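Local coordinates for protein haemagglutinin I (Physarum polycephalum, PDB 3A5P) that is a slime-mould haemagglutinin, a lectin that probably binds carbohydrates through a minimal recognition domain of the legume lectin fold, at residues I56-H59 against A65-L68. Residues are numbered along the deposited sequence; the frame is centred on the assembly and turned at random.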
# COMPACT_ATOMS: atom_id res chain seq x y z
N ILE A 56 -2.21 8.12 -15.54
CA ILE A 56 -1.89 7.45 -14.28
C ILE A 56 -3.15 7.55 -13.41
O ILE A 56 -3.64 8.66 -13.13
CB ILE A 56 -0.72 8.12 -13.53
CG1 ILE A 56 0.50 8.30 -14.45
CG2 ILE A 56 -0.34 7.26 -12.26
CD1 ILE A 56 1.59 9.27 -13.88
N THR A 57 -3.67 6.39 -13.00
CA THR A 57 -4.84 6.32 -12.12
C THR A 57 -4.39 6.26 -10.67
O THR A 57 -3.40 5.60 -10.34
CB THR A 57 -5.69 5.12 -12.46
OG1 THR A 57 -6.15 5.27 -13.81
CG2 THR A 57 -6.89 5.03 -11.51
N VAL A 58 -5.10 6.99 -9.82
CA VAL A 58 -4.74 7.09 -8.41
C VAL A 58 -5.86 6.49 -7.57
O VAL A 58 -7.04 6.87 -7.72
CB VAL A 58 -4.45 8.55 -8.01
CG1 VAL A 58 -4.09 8.67 -6.51
CG2 VAL A 58 -3.33 9.11 -8.87
N HIS A 59 -5.49 5.53 -6.71
CA HIS A 59 -6.41 5.00 -5.71
C HIS A 59 -6.01 5.47 -4.31
O HIS A 59 -4.84 5.37 -3.91
CB HIS A 59 -6.48 3.47 -5.78
CG HIS A 59 -7.29 2.97 -6.93
ND1 HIS A 59 -6.80 2.87 -8.20
CD2 HIS A 59 -8.58 2.57 -6.99
CE1 HIS A 59 -7.74 2.42 -9.01
NE2 HIS A 59 -8.84 2.22 -8.29
N ALA A 65 -9.50 7.67 -6.68
CA ALA A 65 -9.48 9.09 -6.32
C ALA A 65 -9.67 9.97 -7.57
O ALA A 65 -10.59 10.79 -7.63
CB ALA A 65 -8.17 9.42 -5.60
N PHE A 66 -8.80 9.78 -8.56
CA PHE A 66 -8.83 10.53 -9.83
C PHE A 66 -7.81 9.96 -10.79
O PHE A 66 -7.02 9.08 -10.42
CB PHE A 66 -8.58 12.04 -9.64
CG PHE A 66 -7.53 12.38 -8.59
CD1 PHE A 66 -6.16 12.20 -8.86
CD2 PHE A 66 -7.91 12.86 -7.33
CE1 PHE A 66 -5.19 12.51 -7.88
CE2 PHE A 66 -6.95 13.16 -6.35
CZ PHE A 66 -5.59 12.99 -6.63
N GLN A 67 -7.78 10.49 -12.01
CA GLN A 67 -6.80 10.09 -12.98
C GLN A 67 -6.03 11.31 -13.43
O GLN A 67 -6.62 12.40 -13.60
CB GLN A 67 -7.48 9.43 -14.17
CG GLN A 67 -6.53 8.76 -15.15
CD GLN A 67 -7.29 8.02 -16.25
OE1 GLN A 67 -7.55 8.58 -17.32
NE2 GLN A 67 -7.71 6.78 -15.96
N LEU A 68 -4.72 11.12 -13.64
CA LEU A 68 -3.80 12.14 -14.09
C LEU A 68 -3.40 11.85 -15.54
O LEU A 68 -3.35 10.68 -15.95
CB LEU A 68 -2.52 12.09 -13.27
CG LEU A 68 -2.63 11.90 -11.74
CD1 LEU A 68 -1.29 11.43 -11.17
CD2 LEU A 68 -3.06 13.20 -11.11
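Gln-67 and Thr-57 face each other as a non-hydrogen-bonded antiparallel pair, their CA atoms 4.3 Å apart, and a side-chain hydrogen bond joins them. Followed outward, CB of Gln-67 lies near Ile-56 O; CG, anti to the backbone N, is closer to it at 3.5 Å; CD draws up to Thr-57 OG1, and chi3 of 93° turns the amide across the extended chain, bringing NE2 to OG1 at 3.1 Å, 21° out of the amide plane. The same NE2 also reaches Pro-47 O, OE1 takes the N-H groups of Thr-49 and Val-50, and OG1 bonds Ile-45 O. On the other face, CG2 of Val-58 touches CD1 of Leu-68 (3.9 Å) and CE1 of Phe-66 (4.0 Å); Val-58 and Phe-66, side by side and pointing the same way, both pack on Leu-98 and Ile-88 of the sandwich's other sheet. Within the sheet, Leu-68 N donates almost straight to Ile-56 O (2.7 Å, 177°). Near the hairpin turn, Ala-65 and Phe-66 both oppose Val-58 in a classic beta bulge: Val-58 O accepts Ala-65 N at 2.8 Å and, weakly, Phe-66 N at 3.5 Å. The hairpin thus turns apolar groups into the sandwich, while the buried Gln-67 amide, gripped at both ends, ties its outer face to residues 45-50.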